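Local coordinates for biotin binding protein A (Gallus gallus, PDB 2C1S) that binds biotin as a four-chain member of the avidin family, and also holds its sulfoxide, at residues 34-39 against 70-75; 93-98 against 120-125. All coordinates share one frame; numbering follows the deposited sequence. Where two conformers were deposited one is given.

Contact 1 (34-39 against 70-75); sequences YQTAVT and VQWQFA. With BSO (biotin-D-sulfoxide), chain C.
W72 brings the outer rim of its indole against the phenol ring of Y34, with W72 CH2 3.4 Å from Y34 CD2 and their planes at 90°. Beside this pair, T36 CG2 touches W72, at 3.5 Å from CZ3, and the CZ end of F74. The indole is covered on both faces: C9 of the biotin sulfoxide lies over its centre, V70 CG1 over the opposite face, and NE1 is hydrogen-bonded to T79 OG1.

With T36 OG1 anti to the backbone N (chi1 179°), CG2 is left against W72 and F74 while the hydroxyl is turned to donate to a lone pair of V38 O, 2.7 Å from OG1, and to accept a hydrogen bond from ligand N2, 2.8 Å from OG1. Y34 OH, 2.7 Å from ligand O3, donates to the neighbouring ureido carbonyl oxygen.

Packing thins toward T39 and A75, both partly exposed, whose CA atoms stand 8.8 Å apart. T39 OG1 lies at the edge of the F74 ring and donates to ligand O11, 2.6 Å away; W112 of a third subunit packs on V38. Aromatic walls around the ligand, with hydroxyls reading its polar ends, are the hallmark of the avidin-family biotin pocket.

Contact 2 (93-98 against 120-125); sequences EMLEMA and NVFTRV. With BSO (biotin-D-sulfoxide), chain C.
E93 OE2 is gripped twice, by R124 NH2 at 2.8 Å and by the backbone N of C5. R124 NE meets the other oxygen, E93 OE1, also at 2.8 Å, which makes a two-nitrogen, side-on salt bridge. Both oxygens lie in the guanidinium plane but are approached from above the carboxylate, whose plane is turned 42° from that of the arginine. The R124 chain leaves with CG anti to N (chi1 176°) and then bends at chi2 and chi3, which curls its head back to the neighbouring strand. NH1 and NH2 also donate to the carbonyls of Q8 and E6, and a methionine in its place would probably leave the E93 carboxylate without its countercharge and those two carbonyls without these donors. Nearby, a water bridges the backbones, 2.6 Å from E93 O and 2.9 Å from R124 N.

From this end run two neighbouring antiparallel strands of the avidin beta-barrel, the axes of these short segments at 159°, with L95–F122 and M97–N120 as hydrogen-bonded pairs. As alternation along a strand demands, L95, M97, N120 and F122 turn to one face. There M97 SD makes an oblique Met-aromatic contact, 3.8 Å from F122 CE2, and L95 CD1 rests 3.8 Å from F122 CB. On the other face E96 lies alongside V121, its OE1 against CG2, while its OE2 forms a salt bridge with R108 of the second subunit. N120 OD1 accepts a hydrogen bond from N1 of the biotin sulfoxide, 2.8 Å away, and N120 ND2 donates to E14, which probably helps fix the amide's orientation.

Contacts 1 and 2 belong to one eight-stranded antiparallel barrel and follow each other along the chain, the first closing before the second opens. Their centres lie about 17 Å apart. Contact 1 joins the ends of strands 29-35 and 66-71, which are separated in the sheet by strand 48-54, with the loops that follow them; contact 2 pairs neighbouring strands 93-102 and 115-124. The two meet where Y34 OH packs against F122 CZ at 3.1 Å. Both reach the ligand and both touch the second subunit. The example illustrates how residues far apart in sequence come to line one binding site at the end of a barrel.

Contact 1 (34-39 against 70-75)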
loop_
_atom_site.group_PDB
_atom_site.type_symbol
_atom_site.label_atom_id
_atom_site.label_comp_id
_atom_site.label_asym_id
_atom_site.label_seq_id
_atom_site.Cartn_x
_atom_site.Cartn_y
_atom_site.Cartn_z
ATOM N N TYR A 34 16.181 -3.885 -15.366
ATOM C CA TYR A 34 15.445 -4.737 -14.428
ATOM C C TYR A 34 14.928 -5.937 -15.169
ATOM O O TYR A 34 14.175 -5.800 -16.157
ATOM C CB TYR A 34 14.254 -3.951 -13.804
ATOM C CG TYR A 34 13.761 -4.555 -12.501
ATOM C CD1 TYR A 34 14.145 -3.992 -11.287
ATOM C CD2 TYR A 34 12.962 -5.708 -12.486
ATOM C CE1 TYR A 34 13.741 -4.551 -10.072
ATOM C CE2 TYR A 34 12.518 -6.300 -11.252
ATOM C CZ TYR A 34 12.930 -5.689 -10.047
ATOM O OH TYR A 34 12.553 -6.190 -8.802
ATOM N N GLN A 35 15.358 -7.120 -14.716
ATOM C CA GLN A 35 14.936 -8.387 -15.277
ATOM C C GLN A 35 14.053 -9.141 -14.272
ATOM O O GLN A 35 14.550 -9.904 -13.406
ATOM C CB GLN A 35 16.157 -9.249 -15.615
ATOM C CG GLN A 35 15.803 -10.532 -16.356
ATOM C CD GLN A 35 15.409 -10.285 -17.817
ATOM O OE1 GLN A 35 16.030 -9.474 -18.507
ATOM N NE2 GLN A 35 14.384 -10.987 -18.289
ATOM N N THR A 36 12.750 -8.940 -14.377
ATOM C CA THR A 36 11.852 -9.562 -13.411
ATOM C C THR A 36 11.708 -11.056 -13.673
ATOM O O THR A 36 11.687 -11.489 -14.835
ATOM C CB THR A 36 10.456 -8.815 -13.363
ATOM O OG1 THR A 36 9.618 -9.471 -12.418
ATOM C CG2 THR A 36 9.749 -8.817 -14.715
ATOM N N ALA A 37 11.642 -11.861 -12.605
ATOM C CA ALA A 37 11.440 -13.310 -12.729
ATOM C C ALA A 37 9.992 -13.678 -12.944
ATOM O O ALA A 37 9.685 -14.795 -13.390
ATOM C CB ALA A 37 11.980 -14.024 -11.494
ATOM N N VAL A 38 9.098 -12.745 -12.599
ATOM C CA VAL A 38 7.657 -12.966 -12.559
ATOM C C VAL A 38 6.898 -11.829 -13.272
ATOM O O VAL A 38 7.393 -10.713 -13.414
ATOM C CB VAL A 38 7.152 -13.115 -11.087
ATOM C CG1 VAL A 38 7.835 -14.294 -10.397
ATOM C CG2 VAL A 38 7.455 -11.871 -10.306
ATOM N N THR A 39 5.710 -12.137 -13.762
ATOM C CA THR A 39 4.848 -11.135 -14.359
ATOM C C THR A 39 3.399 -11.517 -14.115
ATOM O O THR A 39 3.055 -12.714 -14.068
ATOM C CB THR A 39 5.132 -10.962 -15.881
ATOM O OG1 THR A 39 4.233 -10.005 -16.450
ATOM C CG2 THR A 39 4.961 -12.278 -16.605
ATOM N N VAL A 70 10.239 1.571 -13.002
ATOM C CA VAL A 70 10.511 0.603 -14.063
ATOM C C VAL A 70 9.494 0.645 -15.214
ATOM O O VAL A 70 8.302 0.363 -15.021
ATOM C CB VAL A 70 10.596 -0.822 -13.532
ATOM C CG1 VAL A 70 10.947 -1.780 -14.677
ATOM C CG2 VAL A 70 11.563 -0.893 -12.304
ATOM N N GLN A 71 9.995 0.919 -16.422
ATOM C CA GLN A 71 9.155 0.984 -17.617
ATOM C C GLN A 71 9.193 -0.357 -18.351
ATOM O O GLN A 71 10.044 -0.580 -19.228
ATOM C CB GLN A 71 9.662 2.141 -18.489
ATOM C CG GLN A 71 8.840 2.526 -19.727
ATOM C CD GLN A 71 9.722 3.294 -20.708
ATOM O OE1 GLN A 71 10.610 2.696 -21.306
ATOM N NE2 GLN A 71 9.509 4.631 -20.842
ATOM N N TRP A 72 8.291 -1.260 -17.973
ATOM C CA TRP A 72 8.281 -2.634 -18.473
ATOM C C TRP A 72 8.155 -2.625 -19.972
ATOM O O TRP A 72 7.301 -1.932 -20.515
ATOM C CB TRP A 72 7.129 -3.436 -17.864
ATOM C CG TRP A 72 7.198 -3.437 -16.361
ATOM C CD1 TRP A 72 6.353 -2.786 -15.516
ATOM C CD2 TRP A 72 8.197 -4.079 -15.525
ATOM N NE1 TRP A 72 6.738 -2.999 -14.203
ATOM C CE2 TRP A 72 7.866 -3.779 -14.178
ATOM C CE3 TRP A 72 9.320 -4.883 -15.781
ATOM C CZ2 TRP A 72 8.615 -4.261 -13.092
ATOM C CZ3 TRP A 72 10.057 -5.376 -14.702
ATOM C CH2 TRP A 72 9.706 -5.062 -13.370
ATOM N N GLN A 73 9.004 -3.407 -20.635
ATOM C CA GLN A 73 9.049 -3.413 -22.106
ATOM C C GLN A 73 8.071 -4.407 -22.714
ATOM O O GLN A 73 7.871 -4.431 -23.930
ATOM C CB GLN A 73 10.474 -3.673 -22.599
ATOM C CG GLN A 73 11.432 -2.582 -22.189
ATOM C CD GLN A 73 11.108 -1.232 -22.820
ATOM O OE1 GLN A 73 11.325 -1.034 -24.011
ATOM N NE2 GLN A 73 10.599 -0.292 -22.015
ATOM N N PHE A 74 7.432 -5.203 -21.869
ATOM C CA PHE A 74 6.601 -6.287 -22.328
ATOM C C PHE A 74 5.196 -6.163 -21.719
ATOM O O PHE A 74 4.395 -7.082 -21.837
ATOM C CB PHE A 74 7.217 -7.604 -21.893
ATOM C CG PHE A 74 7.416 -7.702 -20.405
ATOM C CD1 PHE A 74 6.456 -8.323 -19.602
ATOM C CD2 PHE A 74 8.541 -7.135 -19.806
ATOM C CE1 PHE A 74 6.623 -8.379 -18.225
ATOM C CE2 PHE A 74 8.712 -7.205 -18.445
ATOM C CZ PHE A 74 7.748 -7.820 -17.654
ATOM N N ALA A 75 4.938 -5.043 -21.047
ATOM C CA ALA A 75 3.643 -4.797 -20.399
ATOM C C ALA A 75 3.286 -3.314 -20.384
ATOM O O ALA A 75 4.168 -2.458 -20.494
ATOM C CB ALA A 75 3.637 -5.376 -18.974
HETATM C C11 BSO C . 3.655 -6.813 -15.040
HETATM O O11 BSO C . 3.517 -8.051 -14.904
HETATM O O12 BSO C . 2.707 -6.016 -15.159
HETATM C C10 BSO C . 5.073 -6.204 -15.097
HETATM C C9 BSO C . 6.168 -6.941 -14.291
HETATM C C8 BSO C . 5.962 -6.663 -12.806
HETATM C C7 BSO C . 6.900 -7.560 -11.973
HETATM C C2 BSO C . 6.656 -7.290 -10.471
HETATM S S1 BSO C . 7.191 -5.668 -9.901
HETATM C C6 BSO C . 7.047 -6.129 -8.150
HETATM C C5 BSO C . 7.534 -7.591 -8.083
HETATM N N1 BSO C . 8.985 -7.597 -7.846
HETATM C C3 BSO C . 9.626 -8.129 -8.894
HETATM O O3 BSO C . 10.853 -8.265 -8.896
HETATM N N2 BSO C . 8.814 -8.536 -9.879
HETATM C C4 BSO C . 7.396 -8.265 -9.491
HETATM O O10 BSO C . 6.043 -4.752 -10.226
#

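Contact 2 (93-98 against 120-125)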
loop_
_atom_site.group_PDB
_atom_site.type_symbol
_atom_site.label_atom_id
_atom_site.label_comp_id
_atom_site.label_asym_id
_atom_site.label_seq_id
_atom_site.Cartn_x
_atom_site.Cartn_y
_atom_site.Cartn_z
ATOM N N GLU A 93 25.083 -6.530 2.225
ATOM C CA GLU A 93 24.141 -5.444 1.874
ATOM C C GLU A 93 22.793 -5.996 1.437
ATOM O O GLU A 93 22.704 -6.924 0.627
ATOM C CB GLU A 93 24.708 -4.586 0.728
ATOM C CG GLU A 93 26.091 -3.932 0.996
ATOM C CD GLU A 93 26.910 -3.861 -0.271
ATOM O OE1 GLU A 93 27.041 -4.905 -0.977
ATOM O OE2 GLU A 93 27.424 -2.766 -0.567
ATOM N N MET A 94 21.734 -5.387 1.956
ATOM C CA MET A 94 20.383 -5.745 1.539
ATOM C C MET A 94 19.602 -4.474 1.222
ATOM O O MET A 94 19.624 -3.556 2.026
ATOM C CB MET A 94 19.681 -6.622 2.594
ATOM C CG MET A 94 20.051 -8.125 2.536
ATOM S SD MET A 94 21.508 -8.600 3.514
ATOM C CE MET A 94 21.592 -10.354 3.181
ATOM N N LEU A 95 18.906 -4.419 0.078
ATOM C CA LEU A 95 17.974 -3.292 -0.189
ATOM C C LEU A 95 16.593 -3.729 0.274
ATOM O O LEU A 95 16.068 -4.717 -0.238
ATOM C CB LEU A 95 17.940 -2.910 -1.681
ATOM C CG LEU A 95 19.276 -2.809 -2.417
ATOM C CD1 LEU A 95 19.042 -2.612 -3.933
ATOM C CD2 LEU A 95 20.139 -1.717 -1.845
ATOM N N GLU A 96 16.028 -3.003 1.235
ATOM C CA GLU A 96 14.665 -3.281 1.717
ATOM C C GLU A 96 13.798 -2.323 0.879
ATOM O O GLU A 96 14.013 -1.119 0.921
ATOM C CB GLU A 96 14.521 -2.905 3.203
ATOM C CG GLU A 96 15.154 -3.886 4.221
ATOM C CD GLU A 96 14.462 -5.266 4.266
ATOM O OE1 GLU A 96 13.311 -5.415 3.814
ATOM O OE2 GLU A 96 15.069 -6.227 4.787
ATOM N N MET A 97 12.897 -2.877 0.076
ATOM C CA MET A 97 12.092 -2.040 -0.807
ATOM C C MET A 97 10.612 -2.384 -0.729
ATOM O O MET A 97 10.224 -3.538 -0.440
ATOM C CB MET A 97 12.529 -2.218 -2.261
ATOM C CG MET A 97 14.037 -1.911 -2.508
ATOM S SD MET A 97 14.373 -1.320 -4.150
ATOM C CE MET A 97 13.917 0.384 -3.887
ATOM N N ALA A 98 9.789 -1.370 -1.025
ATOM C CA ALA A 98 8.352 -1.558 -1.204
ATOM C C ALA A 98 8.049 -1.064 -2.603
ATOM O O ALA A 98 8.753 -0.217 -3.156
ATOM C CB ALA A 98 7.523 -0.755 -0.169
ATOM N N ASN A 120 10.031 -6.235 -1.476
ATOM C CA ASN A 120 11.107 -7.090 -1.974
ATOM C C ASN A 120 12.319 -6.820 -1.123
ATOM O O ASN A 120 12.471 -5.712 -0.555
ATOM C CB ASN A 120 11.432 -6.799 -3.446
ATOM C CG ASN A 120 10.420 -7.381 -4.423
ATOM O OD1 ASN A 120 10.008 -6.702 -5.346
ATOM N ND2 ASN A 120 10.027 -8.630 -4.230
ATOM N N VAL A 121 13.199 -7.820 -1.028
ATOM C CA VAL A 121 14.525 -7.595 -0.438
ATOM C C VAL A 121 15.590 -8.002 -1.462
ATOM O O VAL A 121 15.508 -9.096 -2.002
ATOM C CB VAL A 121 14.742 -8.412 0.863
ATOM C CG1 VAL A 121 16.071 -8.013 1.450
ATOM C CG2 VAL A 121 13.615 -8.155 1.852
ATOM N N PHE A 122 16.527 -7.102 -1.758
ATOM C CA PHE A 122 17.588 -7.370 -2.732
ATOM C C PHE A 122 18.917 -7.590 -2.011
ATOM O O PHE A 122 19.203 -6.944 -1.001
ATOM C CB PHE A 122 17.767 -6.198 -3.694
ATOM C CG PHE A 122 16.599 -5.975 -4.650
ATOM C CD1 PHE A 122 16.667 -6.434 -5.972
ATOM C CD2 PHE A 122 15.450 -5.272 -4.226
ATOM C CE1 PHE A 122 15.620 -6.210 -6.861
ATOM C CE2 PHE A 122 14.405 -5.040 -5.104
ATOM C CZ PHE A 122 14.479 -5.503 -6.420
ATOM N N THR A 123 19.712 -8.501 -2.558
ATOM C CA THR A 123 21.067 -8.762 -2.102
ATOM C C THR A 123 21.986 -8.609 -3.312
ATOM O O THR A 123 21.595 -8.868 -4.460
ATOM C CB THR A 123 21.212 -10.204 -1.559
ATOM O OG1 THR A 123 20.794 -11.129 -2.562
ATOM C CG2 THR A 123 20.326 -10.410 -0.339
ATOM N N ARG A 124 23.222 -8.226 -3.017
ATOM C CA ARG A 124 24.258 -7.982 -4.017
ATOM C C ARG A 124 24.648 -9.290 -4.711
ATOM O O ARG A 124 24.970 -10.281 -4.050
ATOM C CB ARG A 124 25.472 -7.373 -3.312
ATOM C CG ARG A 124 26.663 -7.151 -4.169
ATOM C CD ARG A 124 26.639 -5.799 -4.744
ATOM N NE ARG A 124 26.813 -4.698 -3.788
ATOM C CZ ARG A 124 26.790 -3.430 -4.185
ATOM N NH1 ARG A 124 26.609 -3.192 -5.467
ATOM N NH2 ARG A 124 26.918 -2.415 -3.331
ATOM N N VAL A 125 24.579 -9.283 -6.036
ATOM C CA VAL A 125 25.144 -10.350 -6.868
ATOM C C VAL A 125 26.555 -9.927 -7.276
ATOM O O VAL A 125 27.514 -10.406 -6.691
ATOM C CB VAL A 125 24.363 -10.622 -8.177
ATOM C CG1 VAL A 125 24.921 -11.864 -8.865
ATOM C CG2 VAL A 125 22.891 -10.786 -7.922
HETATM C C11 BSO C . 3.655 -6.813 -15.040
HETATM O O11 BSO C . 3.517 -8.051 -14.904
HETATM O O12 BSO C . 2.707 -6.016 -15.159
HETATM C C10 BSO C . 5.073 -6.204 -15.097
HETATM C C9 BSO C . 6.168 -6.941 -14.291
HETATM C C8 BSO C . 5.962 -6.663 -12.806
HETATM C C7 BSO C . 6.900 -7.560 -11.973
HETATM C C2 BSO C . 6.656 -7.290 -10.471
HETATM S S1 BSO C . 7.191 -5.668 -9.901
HETATM C C6 BSO C . 7.047 -6.129 -8.150
HETATM C C5 BSO C . 7.534 -7.591 -8.083
HETATM N N1 BSO C . 8.985 -7.597 -7.846
HETATM C C3 BSO C . 9.626 -8.129 -8.894
HETATM O O3 BSO C . 10.853 -8.265 -8.896
HETATM N N2 BSO C . 8.814 -8.536 -9.879
HETATM C C4 BSO C . 7.396 -8.265 -9.491
HETATM O O10 BSO C . 6.043 -4.752 -10.226
HETATM O O HOH W 1 24.271 -8.783 -0.418
#